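Putative thioesterase II (Thermobifida fusca, PDB 3BBJ) probably hydrolyses acyl thioesters such as acyl-CoA, as a putative thioesterase II with two hotdog domains in one chain. Local coordinates at residues R67-G72 with L94-R99; A161-E166 with I205-V210; F235-A240 with F247-D252. All blocks are in the same frame, centred on the assembly; numbering follows the deposited sequence.

Contact 1 of 3, residues R67-G72 with L94-R99; sequences RPASSG and LFQEGR. With SO4 (sulfate ion), chain C.
At the edge of the N-terminal hotdog domain, Q96 of the type I' β-turn 96-99, which joins strands 88-96 and 99-109, grips the backbone of S70 in the loop leading to strand 72-82. OE1 of Q96 accepts from N of S70 at 2.9 Å, in the carbonyl plane and on a lone pair, while NE2 of Q96 donates to O of S70 at 2.7 Å, an almost straight bond (171°) that reaches this oxygen from above its carbonyl plane. CG of Q96 stands anti to the backbone N (chi1 -160°) and the chain runs extended beyond it, which carries the amide across to the loop. CB of A69 packs 3.5 Å from OE1 of Q96, and NE2 of Q96 also donates to O of P73. Farther along, R67 and R99 cross at about a right angle, with CB of R99 over one face of the R67 guanidinium. NH2 of R67 donates to O3 of a sulfate at 3.2 Å, and NH1 of R67 to O of T100. Both amide ends of Q96 are thus satisfied and its flip state is fixed, while R67 holds the sulfate and R99 approaches it through CD; their combined charge probably helps attract the anion.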
loop_
_atom_site.group_PDB
_atom_site.type_symbol
_atom_site.label_atom_id
_atom_site.label_comp_id
_atom_site.label_asym_id
_atom_site.label_seq_id
_atom_site.Cartn_x
_atom_site.Cartn_y
_atom_site.Cartn_z
ATOM N N ARG A 67 -3.166 7.953 16.316
ATOM C CA ARG A 67 -2.528 8.291 17.589
ATOM C C ARG A 67 -1.810 7.096 18.184
ATOM O O ARG A 67 -2.180 5.950 17.903
ATOM C CB ARG A 67 -3.581 8.689 18.632
ATOM C CG ARG A 67 -4.410 9.914 18.333
ATOM C CD ARG A 67 -5.522 10.059 19.353
ATOM N NE ARG A 67 -6.420 11.152 18.978
ATOM C CZ ARG A 67 -7.423 11.067 18.102
ATOM N NH1 ARG A 67 -7.705 9.929 17.482
ATOM N NH2 ARG A 67 -8.159 12.144 17.843
ATOM N N PRO A 68 -0.799 7.352 19.042
ATOM C CA PRO A 68 -0.118 6.260 19.748
ATOM C C PRO A 68 -1.010 5.637 20.796
ATOM O O PRO A 68 -1.802 6.344 21.406
ATOM C CB PRO A 68 1.019 6.977 20.478
ATOM C CG PRO A 68 0.495 8.358 20.698
ATOM C CD PRO A 68 -0.220 8.660 19.407
ATOM N N ALA A 69 -0.876 4.334 20.998
ATOM C CA ALA A 69 -1.512 3.639 22.113
ATOM C C ALA A 69 -0.478 3.307 23.191
ATOM O O ALA A 69 0.732 3.245 22.926
ATOM C CB ALA A 69 -2.183 2.356 21.645
ATOM N N SER A 70 -0.970 3.096 24.407
ATOM C CA SER A 70 -0.131 2.680 25.517
ATOM C C SER A 70 -0.632 1.330 26.047
ATOM O O SER A 70 -1.604 0.782 25.547
ATOM C CB SER A 70 -0.097 3.754 26.613
ATOM O OG SER A 70 -1.386 4.250 26.893
ATOM N N SER A 71 0.042 0.785 27.044
ATOM C CA SER A 71 -0.380 -0.487 27.613
ATOM C C SER A 71 -1.745 -0.418 28.321
ATOM O O SER A 71 -2.264 0.661 28.648
ATOM C CB SER A 71 0.681 -1.046 28.571
ATOM O OG SER A 71 0.737 -0.337 29.807
ATOM N N GLY A 72 -2.314 -1.602 28.526
ATOM C CA GLY A 72 -3.588 -1.755 29.189
ATOM C C GLY A 72 -4.711 -2.058 28.224
ATOM O O GLY A 72 -4.466 -2.421 27.073
ATOM N N LEU A 94 -9.431 0.525 16.365
ATOM C CA LEU A 94 -8.973 0.378 17.747
ATOM C C LEU A 94 -9.147 1.677 18.515
ATOM O O LEU A 94 -8.737 2.741 18.043
ATOM C CB LEU A 94 -7.509 -0.031 17.789
ATOM C CG LEU A 94 -6.880 -0.242 19.159
ATOM C CD1 LEU A 94 -7.587 -1.384 19.898
ATOM C CD2 LEU A 94 -5.381 -0.530 18.998
ATOM N N PHE A 95 -9.751 1.557 19.706
ATOM C CA PHE A 95 -9.993 2.686 20.600
ATOM C C PHE A 95 -9.298 2.485 21.932
ATOM O O PHE A 95 -9.154 1.366 22.414
ATOM C CB PHE A 95 -11.473 2.832 20.877
ATOM C CG PHE A 95 -12.285 3.136 19.674
ATOM C CD1 PHE A 95 -12.690 2.118 18.824
ATOM C CD2 PHE A 95 -12.682 4.431 19.404
ATOM C CE1 PHE A 95 -13.466 2.404 17.695
ATOM C CE2 PHE A 95 -13.467 4.721 18.272
ATOM C CZ PHE A 95 -13.854 3.707 17.421
ATOM N N GLN A 96 -8.863 3.586 22.525
ATOM C CA GLN A 96 -8.238 3.548 23.841
ATOM C C GLN A 96 -8.397 4.911 24.498
ATOM O O GLN A 96 -7.976 5.936 23.938
ATOM C CB GLN A 96 -6.757 3.153 23.752
ATOM C CG GLN A 96 -6.201 2.630 25.076
ATOM C CD GLN A 96 -4.693 2.365 25.064
ATOM O OE1 GLN A 96 -3.906 3.177 24.565
ATOM N NE2 GLN A 96 -4.289 1.230 25.647
ATOM N N GLU A 97 -8.992 4.905 25.691
ATOM C CA GLU A 97 -9.266 6.119 26.463
ATOM C C GLU A 97 -10.104 7.083 25.648
ATOM O O GLU A 97 -9.786 8.259 25.537
ATOM C CB GLU A 97 -7.979 6.791 26.946
ATOM C CG GLU A 97 -7.121 5.915 27.848
ATOM C CD GLU A 97 -6.188 6.728 28.738
ATOM O OE1 GLU A 97 -6.675 7.662 29.425
ATOM O OE2 GLU A 97 -4.975 6.425 28.762
ATOM N N GLY A 98 -11.161 6.548 25.053
ATOM C CA GLY A 98 -12.111 7.329 24.283
ATOM C C GLY A 98 -11.599 7.953 23.000
ATOM O O GLY A 98 -12.263 8.830 22.444
ATOM N N ARG A 99 -10.440 7.509 22.517
ATOM C CA ARG A 99 -9.848 8.077 21.305
ATOM C C ARG A 99 -9.482 6.981 20.311
ATOM O O ARG A 99 -9.058 5.887 20.720
ATOM C CB ARG A 99 -8.626 8.926 21.679
ATOM C CG ARG A 99 -9.005 10.264 22.347
ATOM C CD ARG A 99 -7.807 11.025 22.923
ATOM N NE ARG A 99 -7.196 10.323 24.060
ATOM C CZ ARG A 99 -6.307 10.852 24.911
ATOM N NH1 ARG A 99 -5.903 12.117 24.782
ATOM N NH2 ARG A 99 -5.822 10.108 25.910
HETATM S S SO4 C . -6.383 14.742 20.244
HETATM O O1 SO4 C . -5.159 14.167 19.677
HETATM O O2 SO4 C . -6.062 16.060 20.798
HETATM O O3 SO4 C . -7.394 14.912 19.200
HETATM O O4 SO4 C . -6.919 13.866 21.291
#

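Contact 2 of 3, residues A161-E166 with I205-V210; sequences AALARE and IVSLLV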
loop_
_atom_site.group_PDB
_atom_site.type_symbol
_atom_site.label_atom_id
_atom_site.label_comp_id
_atom_site.label_asym_id
_atom_site.label_seq_id
_atom_site.Cartn_x
_atom_site.Cartn_y
_atom_site.Cartn_z
ATOM N N ALA A 161 26.687 -4.266 9.487
ATOM C CA ALA A 161 27.689 -3.225 9.251
ATOM C C ALA A 161 27.017 -1.880 9.056
ATOM O O ALA A 161 27.496 -0.863 9.545
ATOM C CB ALA A 161 28.577 -3.567 8.025
ATOM N N ALA A 162 25.901 -1.885 8.341
ATOM C CA ALA A 162 25.159 -0.653 8.066
ATOM C C ALA A 162 24.574 -0.041 9.342
ATOM O O ALA A 162 24.733 1.143 9.609
ATOM C CB ALA A 162 24.051 -0.930 7.060
ATOM N N LEU A 163 23.885 -0.865 10.119
ATOM C CA LEU A 163 23.261 -0.417 11.358
ATOM C C LEU A 163 24.296 0.024 12.395
ATOM O O LEU A 163 24.061 1.000 13.113
ATOM C CB LEU A 163 22.386 -1.531 11.946
ATOM C CG LEU A 163 21.128 -1.846 11.138
ATOM C CD1 LEU A 163 20.505 -3.154 11.570
ATOM C CD2 LEU A 163 20.162 -0.692 11.275
ATOM N N ALA A 164 25.430 -0.688 12.455
ATOM C CA ALA A 164 26.525 -0.358 13.368
ATOM C C ALA A 164 27.447 0.739 12.839
ATOM O O ALA A 164 28.454 1.027 13.468
ATOM C CB ALA A 164 27.343 -1.610 13.697
ATOM N N ARG A 165 27.123 1.329 11.687
ATOM C CA ARG A 165 27.889 2.443 11.105
ATOM C C ARG A 165 29.362 2.124 10.754
ATOM O O ARG A 165 30.142 3.047 10.500
ATOM C CB ARG A 165 27.841 3.661 12.033
ATOM C CG ARG A 165 26.465 3.993 12.585
ATOM C CD ARG A 165 25.490 4.501 11.524
ATOM N NE ARG A 165 24.129 4.020 11.798
ATOM C CZ ARG A 165 23.063 4.253 11.037
ATOM N NH1 ARG A 165 23.168 4.992 9.934
ATOM N NH2 ARG A 165 21.879 3.746 11.387
ATOM N N GLU A 166 29.730 0.838 10.705
ATOM C CA GLU A 166 31.110 0.418 10.406
ATOM C C GLU A 166 31.354 0.189 8.895
ATOM O O GLU A 166 32.267 -0.556 8.506
ATOM C CB GLU A 166 31.473 -0.847 11.218
ATOM C CG GLU A 166 30.751 -2.115 10.762
ATOM C CD GLU A 166 30.906 -3.318 11.691
ATOM O OE1 GLU A 166 31.109 -3.156 12.924
ATOM O OE2 GLU A 166 30.786 -4.451 11.162
ATOM N N ILE A 205 13.928 1.887 8.300
ATOM C CA ILE A 205 14.907 2.027 7.213
ATOM C C ILE A 205 15.508 3.454 7.117
ATOM O O ILE A 205 16.644 3.654 6.657
ATOM C CB ILE A 205 14.275 1.580 5.858
ATOM C CG1 ILE A 205 15.361 1.314 4.812
ATOM C CG2 ILE A 205 13.234 2.595 5.383
ATOM C CD1 ILE A 205 16.287 0.185 5.180
ATOM N N VAL A 206 14.758 4.430 7.599
ATOM C CA VAL A 206 15.190 5.807 7.551
ATOM C C VAL A 206 16.436 6.068 8.394
ATOM O O VAL A 206 17.172 7.014 8.130
ATOM C CB VAL A 206 14.050 6.779 7.990
ATOM C CG1 VAL A 206 13.668 6.587 9.494
ATOM C CG2 VAL A 206 14.448 8.202 7.710
ATOM N N SER A 207 16.664 5.230 9.400
ATOM C CA SER A 207 17.803 5.380 10.276
ATOM C C SER A 207 19.101 5.293 9.485
ATOM O O SER A 207 20.093 5.863 9.903
ATOM C CB SER A 207 17.759 4.327 11.378
ATOM O OG SER A 207 17.869 3.029 10.838
ATOM N N LEU A 208 19.082 4.595 8.348
ATOM C CA LEU A 208 20.261 4.454 7.485
ATOM C C LEU A 208 20.571 5.670 6.616
ATOM O O LEU A 208 21.604 5.690 5.964
ATOM C CB LEU A 208 20.070 3.275 6.536
ATOM C CG LEU A 208 19.990 1.900 7.173
ATOM C CD1 LEU A 208 19.766 0.881 6.083
ATOM C CD2 LEU A 208 21.255 1.608 7.976
ATOM N N LEU A 209 19.694 6.674 6.624
ATOM C CA LEU A 209 19.743 7.792 5.662
ATOM C C LEU A 209 19.768 9.206 6.264
ATOM O O LEU A 209 20.528 10.057 5.806
ATOM C CB LEU A 209 18.526 7.690 4.739
ATOM C CG LEU A 209 18.318 6.322 4.072
ATOM C CD1 LEU A 209 16.905 6.156 3.551
ATOM C CD2 LEU A 209 19.351 6.099 2.962
ATOM N N VAL A 210 18.880 9.486 7.215
ATOM C CA VAL A 210 18.902 10.764 7.947
ATOM C C VAL A 210 19.041 10.414 9.432
ATOM O O VAL A 210 18.999 9.230 9.797
ATOM C CB VAL A 210 17.671 11.677 7.647
ATOM C CG1 VAL A 210 17.534 11.892 6.132
ATOM C CG2 VAL A 210 16.366 11.099 8.215
#
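R165 reaches from the end of helix 157-163 to a 3-10 turn, residues 205-208, in the C-terminal hotdog domain, and its guanidinium forks around the carbonyl oxygen of S207. NH2 of R165 lies 3.1 Å from O of S207 and NH1 of R165 lies 3.2 Å from the same atom; both bonds are weak, bent to 134° and 132°, as expected when two N-H groups share one acceptor lying at the guanidinium edge, near its plane. CA of L208 sits at that edge too, beside NH1. Next to these bonds is a small apolar contact. CD2 of L208 touches CB of A162 at 3.9 Å and meets CD2 of L163 at 4.2 Å, the two leucine side chains crossing obliquely.

What positions the arginine is the way the helix ends. R165 has positive phi (61°) in a Schellman motif, its N bonded to O of A162 and N of E166 weakly to O of A161. The side chain then bends at chi2 and chi3, which brings it back alongside the last turn, where NE donates weakly to O of L163 and O of A162 lies over one face of the guanidinium. On the other segment, N of L208 bonds to O of I205, closing the 3-10 turn, and OG of S207 bonds to O of P204. L174 of strand 173-180 packs against L163, I205 and L208, so the helix end and the turn both rest on L174. Beyond the turn, L209 packs on Y119 of the second subunit. The chain leaves the turn with V206 O taking two backbone donors, N of L209 at 3.0 Å and N of V210 at 3.1 Å.

Contact 3 of 3, residues F235-A240 with F247-D252; sequences FRSTCA and FDENVD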
loop_
_atom_site.group_PDB
_atom_site.type_symbol
_atom_site.label_atom_id
_atom_site.label_comp_id
_atom_site.label_asym_id
_atom_site.label_seq_id
_atom_site.Cartn_x
_atom_site.Cartn_y
_atom_site.Cartn_z
ATOM N N PHE A 235 13.730 -11.530 5.334
ATOM C CA PHE A 235 13.206 -10.198 5.077
ATOM C C PHE A 235 14.165 -9.362 4.263
ATOM O O PHE A 235 15.354 -9.626 4.223
ATOM C CB PHE A 235 12.896 -9.453 6.385
ATOM C CG PHE A 235 14.140 -9.021 7.179
ATOM C CD1 PHE A 235 14.798 -7.825 6.892
ATOM C CD2 PHE A 235 14.618 -9.793 8.226
ATOM C CE1 PHE A 235 15.934 -7.442 7.610
ATOM C CE2 PHE A 235 15.741 -9.403 8.951
ATOM C CZ PHE A 235 16.399 -8.234 8.635
ATOM N N ARG A 236 13.613 -8.349 3.600
ATOM C CA ARG A 236 14.400 -7.331 2.930
ATOM C C ARG A 236 13.628 -6.048 3.068
ATOM O O ARG A 236 12.407 -6.019 2.800
ATOM C CB ARG A 236 14.618 -7.638 1.452
ATOM C CG ARG A 236 15.361 -6.504 0.731
ATOM C CD ARG A 236 15.277 -6.542 -0.793
ATOM N NE ARG A 236 13.953 -6.964 -1.262
ATOM C CZ ARG A 236 13.498 -6.826 -2.500
ATOM N NH1 ARG A 236 14.237 -6.224 -3.433
ATOM N NH2 ARG A 236 12.279 -7.275 -2.795
ATOM N N SER A 237 14.343 -4.999 3.480
ATOM C CA SER A 237 13.757 -3.667 3.692
ATOM C C SER A 237 14.476 -2.629 2.854
ATOM O O SER A 237 15.679 -2.568 2.874
ATOM C CB SER A 237 13.837 -3.264 5.151
ATOM O OG SER A 237 13.204 -2.010 5.300
ATOM N N THR A 238 13.730 -1.813 2.120
ATOM C CA THR A 238 14.313 -0.819 1.250
ATOM C C THR A 238 13.518 0.473 1.305
ATOM O O THR A 238 12.439 0.526 1.880
ATOM C CB THR A 238 14.404 -1.328 -0.207
ATOM O OG1 THR A 238 13.103 -1.431 -0.773
ATOM C CG2 THR A 238 15.067 -2.678 -0.250
ATOM N N CYS A 239 14.084 1.504 0.690
ATOM C CA CYS A 239 13.511 2.835 0.673
ATOM C C CYS A 239 13.957 3.509 -0.605
ATOM O O CYS A 239 15.138 3.462 -0.954
ATOM C CB CYS A 239 14.010 3.634 1.883
ATOM S SG CYS A 239 13.622 5.388 1.818
ATOM N N ALA A 240 13.010 4.105 -1.322
ATOM C CA ALA A 240 13.316 4.787 -2.594
ATOM C C ALA A 240 13.469 6.292 -2.433
ATOM O O ALA A 240 14.171 6.916 -3.221
ATOM C CB ALA A 240 12.254 4.453 -3.671
ATOM N N PHE A 247 9.288 9.346 4.263
ATOM C CA PHE A 247 10.030 8.217 3.692
ATOM C C PHE A 247 9.110 7.022 3.469
ATOM O O PHE A 247 8.077 6.873 4.136
ATOM C CB PHE A 247 11.231 7.818 4.564
ATOM C CG PHE A 247 10.861 7.298 5.921
ATOM C CD1 PHE A 247 10.625 8.173 6.974
ATOM C CD2 PHE A 247 10.784 5.930 6.161
ATOM C CE1 PHE A 247 10.275 7.711 8.211
ATOM C CE2 PHE A 247 10.441 5.449 7.424
ATOM C CZ PHE A 247 10.180 6.336 8.450
ATOM N N ASP A 248 9.498 6.192 2.506
ATOM C CA ASP A 248 8.822 4.923 2.245
ATOM C C ASP A 248 9.690 3.767 2.777
ATOM O O ASP A 248 10.910 3.747 2.567
ATOM C CB ASP A 248 8.539 4.739 0.753
ATOM C CG ASP A 248 9.810 4.717 -0.095
ATOM O OD1 ASP A 248 10.496 5.756 -0.149
ATOM O OD2 ASP A 248 10.109 3.681 -0.723
ATOM N N GLU A 249 9.065 2.823 3.479
ATOM C CA GLU A 249 9.749 1.602 3.943
ATOM C C GLU A 249 9.052 0.406 3.317
ATOM O O GLU A 249 7.902 0.116 3.599
ATOM C CB GLU A 249 9.723 1.515 5.466
ATOM C CG GLU A 249 10.383 0.289 6.084
ATOM C CD GLU A 249 10.386 0.333 7.629
ATOM O OE1 GLU A 249 10.869 1.345 8.211
ATOM O OE2 GLU A 249 9.919 -0.650 8.263
ATOM N N ASN A 250 9.771 -0.304 2.480
ATOM C CA ASN A 250 9.217 -1.416 1.728
ATOM C C ASN A 250 9.778 -2.711 2.284
ATOM O O ASN A 250 10.971 -2.940 2.170
ATOM C CB ASN A 250 9.619 -1.246 0.275
ATOM C CG ASN A 250 9.395 0.166 -0.202
ATOM O OD1 ASN A 250 8.294 0.666 -0.096
ATOM N ND2 ASN A 250 10.448 0.834 -0.689
ATOM N N VAL A 251 8.919 -3.556 2.868
ATOM C CA VAL A 251 9.368 -4.805 3.474
ATOM C C VAL A 251 8.739 -6.021 2.776
ATOM O O VAL A 251 7.530 -6.132 2.656
ATOM C CB VAL A 251 9.042 -4.824 5.012
ATOM C CG1 VAL A 251 9.350 -6.191 5.631
ATOM C CG2 VAL A 251 9.780 -3.705 5.747
ATOM N N ASP A 252 9.576 -6.922 2.291
ATOM C CA ASP A 252 9.100 -8.171 1.710
ATOM C C ASP A 252 9.558 -9.302 2.624
ATOM O O ASP A 252 10.641 -9.230 3.222
ATOM C CB ASP A 252 9.615 -8.344 0.282
ATOM C CG ASP A 252 9.133 -7.230 -0.644
ATOM O OD1 ASP A 252 7.918 -6.980 -0.685
ATOM O OD2 ASP A 252 9.967 -6.581 -1.311
HETATM O O HOH W 1 12.081 -4.569 0.165
#
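Neighbouring antiparallel strands meet here, the two arms of the β-hairpin 233-243/246-254 in the C-terminal hotdog domain, with an angle of 164° between their directions. R236 with D252 and T238 with N250 are hydrogen-bonded pairs; S237 with V251 between them is a non-hydrogen-bonded pair. N of N250 donates to O of T238 at 2.9 Å, and N of D252 to O of R236 at 3.0 Å. On the face of R236 and T238, the R236 and D252 side chains lie side by side and form a salt bridge, NH2 of R236 to OD2 of D252 at 2.8 Å, whose hydrogen bond is weak, bent to 118°. Past the last bridge D248 takes over. Its chi1 of 61° turns the carboxylate toward the A240 amide: OD2 of D248 accepts from N of A240 at 3.0 Å on the syn side and from ND2 of N250 at 2.9 Å on the anti side. OD1 of D248 accepts from N of L241 and forms a salt bridge with NH1 of R225 of the second subunit. An alanine in place of D248 would probably leave the A240 amide and that arginine without their mate and the N250 amide less firmly held. Strands 173-180 and 260-269 flank the hairpin; an antiparallel sheet wrapped about a central helix is the hallmark of the hotdog fold.

From the N terminus, contact 1 closes first, bringing the loop before strand 72-82 against the turn after strand 88-96 within the N-terminal hotdog domain. Contact 2 follows in the C-terminal half of the chain, where 161-166 and 205-210 close a loop containing strand 173-180 and helix 191-198. Contact 3 closes the short hairpin loop last. The three lie in series, none nesting or crossing. Contact 1 stands apart, its nearest atoms about 17 Å from contact 2 and about 15 Å from contact 3. Contacts 2 and 3 touch: I205 and V206 pack against C239 and F247, and N of I205 probably hydrogen-bonds OE1 of E249, tying the turn to the hairpin; both contacts reach the second subunit.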